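Local atomic coordinates of hypothetical protein (PDB entry 4JX2), a protein that is of unknown function but carries a DUF5624 domain, is probably secreted, and combines alpha helices with a small mixed beta sheet. Residues I83-Y88 / M102-N107. Sequence-based numbering, arbitrary orientation.
Sequences INSTLY and MRTAPN
S85, at the tip of the hairpin formed by strands 79-84 and 86-90, is where 83-88 meets the chain leaving strand 96-101: its carbonyl O takes the backbone N-H of M102 (S85 O to M102 N 2.7 Å), a nearly straight bond at 164°. Its side chain lies along R103, CB and OG both against the CG methylene, with S85 OG 3.7 Å from R103 CG. The R103 chain, extended at chi2, bends at chi3 (-84°) beside this hydroxyl, which lies at the edge of the guanidinium, close to its plane, though S85 OG to R103 NE is 3.8 Å, a contact and not a hydrogen bond. R103 NH2 hydrogen-bonds a bound triethylene glycol, probably from the crystallisation liquor. N84 and S85 are the central residues of the type II' turn, I83 to T86, that closes the hairpin; 96-101 adds antiparallel to 86-90 as an outer strand of the mixed sheet, and the bond to M102 continues the L87-Q100 register just past the end of that strand. T86 turns its side chain away from 102-107. At L87, CB packs on M102 CG at 4.2 Å, and both side chains also reach F82 on the neighbouring strand 79-84.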
ATOM      1  N   ILE A  83      -0.579 -10.876  10.323  1.00 35.20           N
ATOM      2  CA  ILE A  83       0.046  -9.706  10.925  1.00 34.29           C
ATOM      3  C   ILE A  83       1.516  -9.995  11.163  1.00 39.18           C
ATOM      4  O   ILE A  83       1.861 -10.898  11.933  1.00 39.95           O
ATOM      5  CB  ILE A  83      -0.720  -9.254  12.209  1.00 36.70           C
ATOM      6  CG1 ILE A  83      -2.168  -8.819  11.820  1.00 35.63           C
ATOM      7  CG2 ILE A  83       0.052  -8.115  12.942  1.00 35.41           C
ATOM      8  CD1 ILE A  83      -3.084  -8.491  12.914  1.00 40.96           C
ATOM      9  N   ASN A  84       2.377  -9.194  10.486  1.00 35.24           N
ATOM     10  CA  ASN A  84       3.838  -9.256  10.485  1.00 34.34           C
ATOM     11  C   ASN A  84       4.293 -10.544   9.805  1.00 37.92           C
ATOM     12  O   ASN A  84       4.289 -10.574   8.581  1.00 37.27           O
ATOM     13  CB  ASN A  84       4.424  -9.090  11.894  1.00 33.90           C
ATOM     14  CG  ASN A  84       4.396  -7.665  12.381  1.00 53.76           C
ATOM     15  OD1 ASN A  84       4.676  -6.722  11.635  1.00 45.86           O
ATOM     16  ND2 ASN A  84       4.101  -7.480  13.661  1.00 50.35           N
ATOM     17  N   SER A  85       4.626 -11.623  10.564  1.00 34.51           N
ATOM     18  CA  SER A  85       5.028 -12.904   9.957  1.00 33.26           C
ATOM     19  C   SER A  85       4.048 -14.042  10.314  1.00 37.43           C
ATOM     20  O   SER A  85       4.126 -15.127   9.735  1.00 36.61           O
ATOM     21  CB  SER A  85       6.441 -13.281  10.398  1.00 35.07           C
ATOM     22  OG  SER A  85       7.383 -12.287  10.041  1.00 41.65           O
ATOM     23  N   THR A  86       3.129 -13.793  11.266  1.00 34.85           N
ATOM     24  CA  THR A  86       2.230 -14.809  11.783  1.00 34.72           C
ATOM     25  C   THR A  86       0.807 -14.693  11.259  1.00 38.33           C
ATOM     26  O   THR A  86       0.301 -13.594  11.054  1.00 37.28           O
ATOM     27  CB  THR A  86       2.223 -14.706  13.327  1.00 43.64           C
ATOM     28  OG1 THR A  86       3.567 -14.725  13.803  1.00 46.23           O
ATOM     29  CG2 THR A  86       1.420 -15.819  14.019  1.00 41.72           C
ATOM     30  N   LEU A  87       0.158 -15.855  11.077  1.00 36.10           N
ATOM     31  CA  LEU A  87      -1.258 -15.976  10.802  1.00 36.22           C
ATOM     32  C   LEU A  87      -1.980 -16.257  12.113  1.00 43.13           C
ATOM     33  O   LEU A  87      -1.622 -17.218  12.811  1.00 44.23           O
ATOM     34  CB  LEU A  87      -1.605 -17.064   9.773  1.00 35.49           C
ATOM     35  CG  LEU A  87      -3.136 -17.326   9.631  1.00 39.93           C
ATOM     36  CD1 LEU A  87      -3.901 -16.064   9.230  1.00 38.40           C
ATOM     37  CD2 LEU A  87      -3.421 -18.404   8.650  1.00 42.63           C
ATOM     38  N   TYR A  88      -3.002 -15.435  12.439  1.00 39.68           N
ATOM     39  CA  TYR A  88      -3.868 -15.648  13.604  1.00 39.68           C
ATOM     40  C   TYR A  88      -5.311 -15.817  13.148  1.00 45.26           C
ATOM     41  O   TYR A  88      -5.806 -15.014  12.349  1.00 45.76           O
ATOM     42  CB  TYR A  88      -3.803 -14.506  14.619  1.00 40.28           C
ATOM     43  CG  TYR A  88      -2.421 -14.029  14.979  1.00 41.91           C
ATOM     44  CD1 TYR A  88      -1.776 -13.060  14.212  1.00 42.82           C
ATOM     45  CD2 TYR A  88      -1.794 -14.463  16.146  1.00 43.64           C
ATOM     46  CE1 TYR A  88      -0.519 -12.577  14.567  1.00 44.44           C
ATOM     47  CE2 TYR A  88      -0.534 -13.988  16.512  1.00 44.56           C
ATOM     48  CZ  TYR A  88       0.097 -13.041  15.721  1.00 52.89           C
ATOM     49  OH  TYR A  88       1.352 -12.586  16.051  1.00 53.12           O
HETATM   50  N   MSE A 102       4.150 -17.730   8.984  1.00 42.13           N
HETATM   51  CA  MSE A 102       4.115 -17.895   7.525  1.00 42.02           C
HETATM   52  C   MSE A 102       5.521 -17.761   6.892  1.00 43.96           C
HETATM   53  O   MSE A 102       5.718 -18.051   5.705  1.00 41.03           O
HETATM   54  CB  MSE A 102       3.099 -16.906   6.907  1.00 44.38           C
HETATM   55  CG  MSE A 102       1.660 -17.307   7.173  1.00 53.75           C
HETATM   56 SE   MSE A 102       1.208 -19.074   6.383  0.75 65.85          SE
HETATM   57  CE  MSE A 102       1.737 -20.271   7.719  1.00 64.10           C
ATOM     58  N   ARG A 103       6.481 -17.319   7.714  1.00 41.44           N
ATOM     59  CA  ARG A 103       7.909 -17.111   7.438  1.00 40.64           C
ATOM     60  C   ARG A 103       8.622 -17.058   8.779  1.00 46.31           C
ATOM     61  O   ARG A 103       8.011 -16.663   9.770  1.00 45.69           O
ATOM     62  CB  ARG A 103       8.199 -15.848   6.580  1.00 34.46           C
ATOM     63  CG  ARG A 103       7.621 -14.552   7.123  1.00 42.98           C
ATOM     64  CD  ARG A 103       8.146 -13.321   6.410  1.00 45.11           C
ATOM     65  NE  ARG A 103       9.430 -12.890   6.953  1.00 49.38           N
ATOM     66  CZ  ARG A 103      10.572 -12.918   6.276  1.00 65.87           C
ATOM     67  NH1 ARG A 103      10.596 -13.339   5.010  1.00 54.88           N
ATOM     68  NH2 ARG A 103      11.694 -12.519   6.848  1.00 47.34           N
ATOM     69  N   THR A 104       9.890 -17.492   8.814  1.00 45.02           N
ATOM     70  CA  THR A 104      10.778 -17.491   9.988  1.00 46.76           C
ATOM     71  C   THR A 104      10.250 -18.418  11.116  1.00 54.33           C
ATOM     72  O   THR A 104      10.472 -18.144  12.307  1.00 55.07           O
ATOM     73  CB  THR A 104      11.084 -16.040  10.509  1.00 51.37           C
ATOM     74  OG1 THR A 104       9.935 -15.478  11.175  1.00 46.75           O
ATOM     75  CG2 THR A 104      11.626 -15.111   9.416  1.00 44.60           C
ATOM     76  N   ALA A 105       9.573 -19.522  10.739  1.00 52.24           N
ATOM     77  CA  ALA A 105       9.125 -20.520  11.721  1.00 52.72           C
ATOM     78  C   ALA A 105      10.363 -21.236  12.257  1.00 56.83           C
ATOM     79  O   ALA A 105      11.161 -21.733  11.459  1.00 56.02           O
ATOM     80  CB  ALA A 105       8.159 -21.511  11.092  1.00 53.14           C
ATOM     81  N   PRO A 106      10.614 -21.221  13.580  1.00 54.01           N
ATOM     82  CA  PRO A 106      11.834 -21.871  14.085  1.00 53.70           C
ATOM     83  C   PRO A 106      11.910 -23.345  13.709  1.00 54.76           C
ATOM     84  O   PRO A 106      10.893 -24.031  13.717  1.00 54.82           O
ATOM     85  CB  PRO A 106      11.736 -21.691  15.608  1.00 56.46           C
ATOM     86  CG  PRO A 106      10.289 -21.415  15.872  1.00 61.44           C
ATOM     87  CD  PRO A 106       9.810 -20.651  14.679  1.00 56.04           C
ATOM     88  N   ASN A 107      13.108 -23.791  13.313  1.00 49.37           N
ATOM     89  CA  ASN A 107      13.477 -25.171  12.998  1.00 48.99           C
ATOM     90  C   ASN A 107      12.447 -25.836  12.089  1.00 50.78           C
ATOM     91  O   ASN A 107      11.935 -26.915  12.394  1.00 51.27           O
ATOM     92  CB  ASN A 107      13.662 -25.966  14.311  1.00 50.50           C
ATOM     93  CG  ASN A 107      14.323 -25.178  15.415  1.00 59.49           C
ATOM     94  OD1 ASN A 107      15.500 -24.862  15.352  1.00 53.45           O
ATOM     95  ND2 ASN A 107      13.552 -24.750  16.394  1.00 48.89           N
TER